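Local coordinates for SIRV coat protein (PDB 3F2E) that forms the coat of a rod-shaped archaeal virus, probably by packaging its DNA, and is represented here by its four-helix-bundle C-terminal domain, at residues Q14-L19 with P27-Y32; Q33-K38 with A61-A66. All coordinates share one frame; numbering follows the deposited sequence. Where two conformers were deposited one is given.

Interaction 1. Residues Q14-L19 with P27-Y32; sequences QVSAVL and PNRAIY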
ATOM      1  N   GLN A  14       2.274  -6.424   8.167  1.00 14.46           N
ATOM      2  CA  GLN A  14       1.061  -6.418   7.361  1.00 14.07           C
ATOM      3  C   GLN A  14       1.398  -6.562   5.875  1.00 16.13           C
ATOM      4  O   GLN A  14       0.811  -7.384   5.169  1.00 14.93           O
ATOM      5  CB  GLN A  14       0.244  -5.154   7.647  1.00 15.65           C
ATOM      6  CG  GLN A  14      -0.390  -5.180   9.037  1.00 16.18           C
ATOM      7  CD  GLN A  14      -0.667  -3.804   9.606  1.00 20.04           C
ATOM      8  OE1 GLN A  14      -0.650  -2.802   8.888  1.00 21.16           O
ATOM      9  NE2 GLN A  14      -0.929  -3.750  10.916  1.00 17.22           N
ATOM     10  N   VAL A  15       2.366  -5.784   5.407  1.00 14.45           N
ATOM     11  CA  VAL A  15       2.827  -5.932   4.029  1.00 12.90           C
ATOM     12  C   VAL A  15       3.370  -7.344   3.781  1.00 15.33           C
ATOM     13  O   VAL A  15       3.078  -7.963   2.754  1.00 14.53           O
ATOM     14  CB  VAL A  15       3.885  -4.872   3.662  1.00 13.62           C
ATOM     15  CG1 VAL A  15       4.487  -5.160   2.281  1.00 13.40           C
ATOM     16  CG2 VAL A  15       3.260  -3.474   3.691  1.00 16.91           C
ATOM     17  N   SER A  16       4.157  -7.856   4.723  0.62 14.46           N
ATOM     18  CA  SER A  16       4.725  -9.194   4.567  0.62 16.13           C
ATOM     19  C   SER A  16       3.656 -10.281   4.412  0.62 14.92           C
ATOM     20  O   SER A  16       3.847 -11.241   3.661  0.62 13.99           O
ATOM     21  CB  SER A  16       5.669  -9.524   5.725  0.62 16.50           C
ATOM     22  OG  SER A  16       6.877  -8.792   5.602  0.62 15.85           O
ATOM     23  N   ALA A  17       2.539 -10.135   5.117  1.00 14.65           N
ATOM     24  CA  ALA A  17       1.438 -11.099   4.992  1.00 15.18           C
ATOM     25  C   ALA A  17       0.931 -11.146   3.550  1.00 15.88           C
ATOM     26  O   ALA A  17       0.691 -12.224   2.998  1.00 15.55           O
ATOM     27  CB  ALA A  17       0.303 -10.772   5.953  1.00 17.77           C
ATOM     28  N   VAL A  18       0.781  -9.974   2.934  1.00 14.50           N
ATOM     29  CA  VAL A  18       0.359  -9.913   1.533  1.00 12.00           C
ATOM     30  C   VAL A  18       1.426 -10.489   0.592  1.00 13.46           C
ATOM     31  O   VAL A  18       1.112 -11.236  -0.341  1.00 14.20           O
ATOM     32  CB  VAL A  18      -0.020  -8.467   1.113  1.00 11.67           C
ATOM     33  CG1 VAL A  18      -0.326  -8.406  -0.376  1.00 15.80           C
ATOM     34  CG2 VAL A  18      -1.218  -7.982   1.931  1.00 14.67           C
ATOM     35  N   LEU A  19       2.692 -10.148   0.832  1.00 13.73           N
ATOM     36  CA  LEU A  19       3.765 -10.657  -0.010  1.00 13.17           C
ATOM     37  C   LEU A  19       3.821 -12.191   0.031  1.00 14.17           C
ATOM     38  O   LEU A  19       4.114 -12.838  -0.980  1.00 15.44           O
ATOM     39  CB  LEU A  19       5.108 -10.015   0.357  1.00 16.17           C
ATOM     40  CG  LEU A  19       5.135  -8.490   0.175  1.00 14.87           C
ATOM     41  CD1 LEU A  19       6.515  -7.915   0.506  1.00 18.03           C
ATOM     42  CD2 LEU A  19       4.710  -8.084  -1.234  1.00 19.68           C
ATOM     43  N   PRO A  27      14.459  -8.595  -4.081  1.00 26.98           N
ATOM     44  CA  PRO A  27      14.490  -7.128  -4.138  1.00 30.03           C
ATOM     45  C   PRO A  27      13.120  -6.486  -4.336  1.00 25.61           C
ATOM     46  O   PRO A  27      12.906  -5.370  -3.866  1.00 24.96           O
ATOM     47  CB  PRO A  27      15.377  -6.847  -5.356  1.00 31.47           C
ATOM     48  CG  PRO A  27      16.258  -8.043  -5.457  1.00 42.18           C
ATOM     49  CD  PRO A  27      15.407  -9.204  -5.031  1.00 35.48           C
ATOM     50  N   ASN A  28      12.211  -7.174  -5.020  1.00 24.06           N
ATOM     51  CA  ASN A  28      10.896  -6.604  -5.299  1.00 23.64           C
ATOM     52  C   ASN A  28      10.060  -6.359  -4.041  1.00 16.75           C
ATOM     53  O   ASN A  28       9.121  -5.559  -4.060  1.00 20.50           O
ATOM     54  CB  ASN A  28      10.130  -7.468  -6.305  1.00 27.79           C
ATOM     55  CG  ASN A  28      10.687  -7.351  -7.717  1.00 36.73           C
ATOM     56  OD1 ASN A  28      11.554  -6.517  -7.988  1.00 36.30           O
ATOM     57  ND2 ASN A  28      10.188  -8.187  -8.622  1.00 43.08           N
ATOM     58  N   ARG A  29      10.393  -7.034  -2.944  1.00 15.82           N
ATOM     59  CA  ARG A  29       9.652  -6.821  -1.699  1.00 16.34           C
ATOM     60  C   ARG A  29       9.712  -5.356  -1.281  1.00 18.90           C
ATOM     61  O   ARG A  29       8.748  -4.816  -0.724  1.00 17.91           O
ATOM     62  CB  ARG A  29      10.205  -7.689  -0.569  1.00 18.12           C
ATOM     63  CG  ARG A  29       9.962  -9.182  -0.741  1.00 17.72           C
ATOM     64  CD  ARG A  29      10.644  -9.966   0.379  1.00 21.30           C
ATOM     65  NE  ARG A  29      10.070  -9.671   1.690  1.00 23.86           N
ATOM     66  CZ  ARG A  29       9.010 -10.294   2.199  1.00 28.94           C
ATOM     67  NH1 ARG A  29       8.403 -11.241   1.494  1.00 24.47           N
ATOM     68  NH2 ARG A  29       8.554  -9.972   3.408  1.00 26.90           N
ATOM     69  N   ALA A  30      10.856  -4.728  -1.545  1.00 18.90           N
ATOM     70  CA  ALA A  30      11.104  -3.354  -1.123  1.00 20.59           C
ATOM     71  C   ALA A  30      10.124  -2.369  -1.742  1.00 17.68           C
ATOM     72  O   ALA A  30       9.769  -1.371  -1.112  1.00 19.61           O
ATOM     73  CB  ALA A  30      12.550  -2.945  -1.447  1.00 23.33           C
ATOM     74  N   ILE A  31       9.695  -2.646  -2.971  1.00 18.96           N
ATOM     75  CA  ILE A  31       8.698  -1.817  -3.653  1.00 21.93           C
ATOM     76  C   ILE A  31       7.428  -1.723  -2.806  1.00 19.41           C
ATOM     77  O   ILE A  31       6.882  -0.640  -2.566  1.00 16.52           O
ATOM     78  CB  ILE A  31       8.310  -2.418  -5.026  1.00 22.10           C
ATOM     79  CG1 ILE A  31       9.528  -2.525  -5.946  1.00 24.97           C
ATOM     80  CG2 ILE A  31       7.211  -1.595  -5.689  1.00 23.80           C
ATOM     81  CD1 ILE A  31       9.234  -3.280  -7.237  1.00 31.75           C
ATOM     82  N   TYR A  32       6.966  -2.878  -2.343  1.00 16.14           N
ATOM     83  CA  TYR A  32       5.695  -2.945  -1.637  1.00 14.74           C
ATOM     84  C   TYR A  32       5.797  -2.469  -0.185  1.00 15.91           C
ATOM     85  O   TYR A  32       4.856  -1.872   0.342  1.00 16.62           O
ATOM     86  CB  TYR A  32       5.100  -4.357  -1.762  1.00 14.37           C
ATOM     87  CG  TYR A  32       4.928  -4.744  -3.218  1.00 12.43           C
ATOM     88  CD1 TYR A  32       3.866  -4.241  -3.967  1.00 15.84           C
ATOM     89  CD2 TYR A  32       5.853  -5.564  -3.859  1.00 15.31           C
ATOM     90  CE1 TYR A  32       3.721  -4.557  -5.312  1.00 16.16           C
ATOM     91  CE2 TYR A  32       5.711  -5.894  -5.204  1.00 15.37           C
ATOM     92  CZ  TYR A  32       4.639  -5.389  -5.922  1.00 16.88           C
ATOM     93  OH  TYR A  32       4.489  -5.705  -7.261  1.00 17.54           O
TER
HETATM   94  O   HOH W   1       6.455 -12.410   3.251  1.00 23.24           O
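Val-15 and Leu-19, one turn apart on the helix, face Tyr-32 and Arg-29 in reverse order, with CA atoms 7.0 Å apart for Val-15 and Tyr-32 and 7.2 Å for Leu-19 and Arg-29, so the two segments run in roughly opposite directions. Leu-19 works with both branches. Its CD1 sits 3.8 Å above the centre of the Arg-29 guanidinium, and its CD2 lies 3.8 Å from Tyr-32 CB, reaching the ring obliquely. A bend at chi3 (65°) folds the arginine chain back over Leu-19 CD1, which also touches Arg-29 CB and CG. Val-15 rests CG1 on the backbone end of Tyr-32, 3.8 Å from its O. At the more open margin, a water in the guanidinium plane accepts from Arg-29 NH1 at 2.9 Å and donates to Ser-16 O, while a second NH1 bond to Ile-24 O holds the group against the interhelical loop. Ser-16 OG lies 3.0 Å from Arg-29 NH2 at a poor angle for bonding; its hydrogen bond goes to Ala-12 O. Helices 9-22 and 29-46 thus pack as a helical hairpin, with helix 71-82 touching Val-18 and Tyr-32, and helix 50-67 meeting Ile-31.

Interaction 2. Residues Q33-K38 with A61-A66; sequences QGFGLK and AYYISA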
ATOM      1  N   GLN A  33       6.938  -2.718   0.455  0.93 14.34           N
ATOM      2  CA  GLN A  33       7.172  -2.196   1.796  0.91 14.32           C
ATOM      3  C   GLN A  33       7.196  -0.664   1.770  0.84 12.20           C
ATOM      4  O   GLN A  33       6.640  -0.018   2.658  1.00 17.16           O
ATOM      5  CB  GLN A  33       8.467  -2.753   2.395  1.00 18.60           C
ATOM      6  CG  GLN A  33       8.413  -4.246   2.728  1.00 16.19           C
ATOM      7  CD  GLN A  33       7.542  -4.572   3.940  0.77 12.96           C
ATOM      8  OE1 GLN A  33       6.902  -3.695   4.530  0.92 16.82           O
ATOM      9  NE2 GLN A  33       7.521  -5.852   4.321  1.00 17.67           N
ATOM     10  N   GLY A  34       7.824  -0.096   0.743  1.00 15.27           N
ATOM     11  CA  GLY A  34       7.873   1.353   0.591  1.00 17.38           C
ATOM     12  C   GLY A  34       6.505   1.969   0.342  1.00 16.20           C
ATOM     13  O   GLY A  34       6.122   2.956   0.985  1.00 16.24           O
ATOM     14  N   PHE A  35       5.767   1.388  -0.598  1.00 14.22           N
ATOM     15  CA  PHE A  35       4.392   1.799  -0.868  1.00 14.09           C
ATOM     16  C   PHE A  35       3.552   1.728   0.406  1.00 14.79           C
ATOM     17  O   PHE A  35       2.840   2.670   0.749  1.00 14.09           O
ATOM     18  CB  PHE A  35       3.779   0.903  -1.953  1.00 13.49           C
ATOM     19  CG  PHE A  35       2.308   1.133  -2.180  1.00 14.36           C
ATOM     20  CD1 PHE A  35       1.870   2.159  -3.000  1.00 15.64           C
ATOM     21  CD2 PHE A  35       1.361   0.298  -1.589  1.00 14.15           C
ATOM     22  CE1 PHE A  35       0.509   2.363  -3.225  1.00 14.91           C
ATOM     23  CE2 PHE A  35       0.008   0.495  -1.806  1.00 14.27           C
ATOM     24  CZ  PHE A  35      -0.423   1.529  -2.627  1.00 15.13           C
ATOM     25  N   GLY A  36       3.637   0.603   1.112  1.00 14.16           N
ATOM     26  CA  GLY A  36       2.859   0.417   2.326  1.00 16.22           C
ATOM     27  C   GLY A  36       3.138   1.463   3.396  1.00 16.88           C
ATOM     28  O   GLY A  36       2.214   1.977   4.027  1.00 17.68           O
ATOM     29  N   LEU A  37       4.413   1.779   3.605  1.00 14.54           N
ATOM     30  CA  LEU A  37       4.789   2.799   4.586  1.00 15.16           C
ATOM     31  C   LEU A  37       4.203   4.167   4.221  1.00 17.27           C
ATOM     32  O   LEU A  37       3.715   4.905   5.091  1.00 16.92           O
ATOM     33  CB  LEU A  37       6.310   2.884   4.714  1.00 20.23           C
ATOM     34  CG  LEU A  37       6.821   3.935   5.703  1.00 26.34           C
ATOM     35  CD1 LEU A  37       6.171   3.764   7.072  1.00 28.90           C
ATOM     36  CD2 LEU A  37       8.341   3.881   5.809  1.00 34.02           C
ATOM     37  N   LYS A  38       4.242   4.501   2.936  1.00 14.96           N
ATOM     38  CA  LYS A  38       3.674   5.773   2.483  1.00 13.47           C
ATOM     39  C   LYS A  38       2.154   5.821   2.679  1.00 14.13           C
ATOM     40  O   LYS A  38       1.600   6.852   3.073  1.00 15.65           O
ATOM     41  CB  LYS A  38       4.062   6.059   1.028  1.00 12.69           C
ATOM     42  CG  LYS A  38       5.550   6.357   0.833  1.00 16.44           C
ATOM     43  CD  LYS A  38       5.843   6.802  -0.595  1.00 17.39           C
ATOM     44  CE  LYS A  38       7.332   6.990  -0.814  1.00 25.03           C
ATOM     45  NZ  LYS A  38       7.893   8.018   0.105  1.00 30.30           N
ATOM     46  N   ALA A  61      -0.680   4.814  -9.028  1.00 13.14           N
ATOM     47  CA  ALA A  61      -0.287   5.135 -10.391  1.00 14.96           C
ATOM     48  C   ALA A  61       1.233   5.312 -10.510  1.00 13.94           C
ATOM     49  O   ALA A  61       1.847   4.801 -11.449  1.00 15.60           O
ATOM     50  CB  ALA A  61      -1.022   6.387 -10.869  1.00 15.56           C
ATOM     51  N   TYR A  62       1.834   6.026  -9.560  1.00 14.54           N
ATOM     52  CA  TYR A  62       3.278   6.246  -9.585  1.00 14.10           C
ATOM     53  C   TYR A  62       4.079   4.946  -9.456  1.00 16.33           C
ATOM     54  O   TYR A  62       5.046   4.736 -10.190  1.00 16.83           O
ATOM     55  CB  TYR A  62       3.727   7.242  -8.509  1.00 12.65           C
ATOM     56  CG  TYR A  62       5.173   7.647  -8.696  1.00 14.56           C
ATOM     57  CD1 TYR A  62       6.202   6.926  -8.088  1.00 17.25           C
ATOM     58  CD2 TYR A  62       5.510   8.730  -9.500  1.00 17.80           C
ATOM     59  CE1 TYR A  62       7.533   7.283  -8.271  1.00 21.82           C
ATOM     60  CE2 TYR A  62       6.839   9.093  -9.697  1.00 17.25           C
ATOM     61  CZ  TYR A  62       7.842   8.368  -9.075  1.00 24.06           C
ATOM     62  OH  TYR A  62       9.161   8.732  -9.260  1.00 27.77           O
ATOM     63  N   TYR A  63       3.679   4.082  -8.526  1.00 13.46           N
ATOM     64  CA  TYR A  63       4.422   2.846  -8.291  1.00 14.10           C
ATOM     65  C   TYR A  63       4.292   1.883  -9.473  1.00 18.50           C
ATOM     66  O   TYR A  63       5.245   1.184  -9.829  1.00 16.25           O
ATOM     67  CB  TYR A  63       4.029   2.198  -6.951  1.00 11.94           C
ATOM     68  CG  TYR A  63       4.820   2.737  -5.773  1.00 12.82           C
ATOM     69  CD1 TYR A  63       5.754   1.942  -5.112  1.00 15.38           C
ATOM     70  CD2 TYR A  63       4.655   4.049  -5.341  1.00 13.95           C
ATOM     71  CE1 TYR A  63       6.489   2.438  -4.044  1.00 17.31           C
ATOM     72  CE2 TYR A  63       5.386   4.550  -4.274  1.00 16.14           C
ATOM     73  CZ  TYR A  63       6.302   3.744  -3.633  1.00 18.38           C
ATOM     74  OH  TYR A  63       7.033   4.247  -2.579  1.00 18.96           O
ATOM     75  N   ILE A  64       3.119   1.868 -10.097  1.00 14.15           N
ATOM     76  CA  ILE A  64       2.914   1.068 -11.297  1.00 13.71           C
ATOM     77  C   ILE A  64       3.833   1.561 -12.415  1.00 17.21           C
ATOM     78  O   ILE A  64       4.513   0.768 -13.073  1.00 19.60           O
ATOM     79  CB  ILE A  64       1.438   1.097 -11.749  1.00 16.00           C
ATOM     80  CG1 ILE A  64       0.568   0.360 -10.716  1.00 16.65           C
ATOM     81  CG2 ILE A  64       1.291   0.474 -13.132  1.00 19.99           C
ATOM     82  CD1 ILE A  64      -0.931   0.558 -10.895  1.00 18.05           C
ATOM     83  N   SER A  65       3.871   2.875 -12.610  1.00 16.26           N
ATOM     84  CA  SER A  65       4.672   3.462 -13.687  1.00 18.72           C
ATOM     85  C   SER A  65       6.177   3.343 -13.459  1.00 19.51           C
ATOM     86  O   SER A  65       6.920   2.938 -14.358  1.00 23.37           O
ATOM     87  CB  SER A  65       4.297   4.932 -13.891  1.00 20.13           C
ATOM     88  OG  SER A  65       5.071   5.514 -14.932  1.00 22.82           O
ATOM     89  N   ALA A  66       6.621   3.708 -12.262  1.00 15.97           N
ATOM     90  CA  ALA A  66       8.046   3.816 -11.967  1.00 19.34           C
ATOM     91  C   ALA A  66       8.723   2.475 -11.695  1.00 22.94           C
ATOM     92  O   ALA A  66       9.905   2.300 -12.003  1.00 22.02           O
ATOM     93  CB  ALA A  66       8.275   4.763 -10.797  1.00 21.44           C
TER
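Phe-35 meets the ring of Tyr-63 with both its CB and its own ring. CB stands 4.0 Å from the tyrosine ring centroid and 22° off the normal, a CH-pi contact displaced toward CE1 and CD1. Over the same face, the phenyl ring turns an edge to the tyrosine in a T-shaped pair, centroids 5.5 Å apart and planes at 70°, with CD1 leading at 4.1 Å from Tyr-63 CG. The first torsion of Phe-35, which sets CG anti to the backbone N, brings this phenyl edge over the tyrosine face, on the side that CB also covers. The phenol end reaches the backbone of helix 29-46 at Gly-34, where Tyr-63 OH comes 3.7 Å from Gly-34 C. Lys-38 crosses the tyrosine at about a right angle, its CE 3.3 Å from Tyr-63 OH and its CD near the ring plane. Its chain stays extended until a bend at chi4, and NZ hydrogen-bonds a citrate, probably from the crystallisation liquor. Around this first shell, Phe-67 makes a further edge-to-face pair with Tyr-63, while Leu-59, Leu-74 and Val-77 pack on Phe-35. The short helical segments run antiparallel at 163° with axes 11.5 Å apart, a large aromatic bridging the gap between two helices of a four-helix bundle.

Overall arrangement
Helix 29-46 is common to both contacts: its first turn meets helix 9-22 in interaction 1, and the following turns meet helix 50-67 in interaction 2. Their centres lie about 11 Å apart and they touch directly, with Ile-31 O 3.4 Å from Tyr-63 CE1 and Val-15 CB 3.4 Å from Gln-33 OE1. Interaction 1 is the more buried and sets aliphatic branches of Val-15 and Leu-19 against an arginine and a tyrosine, with a water-linked polar margin close to the loop between its helices. Interaction 2 is chiefly aromatic, grading from a buried Phe-35 and Tyr-63 pair to an exposed lysine. Helix 71-82 packs against both, through Tyr-32 and Phe-35, completing the bundle.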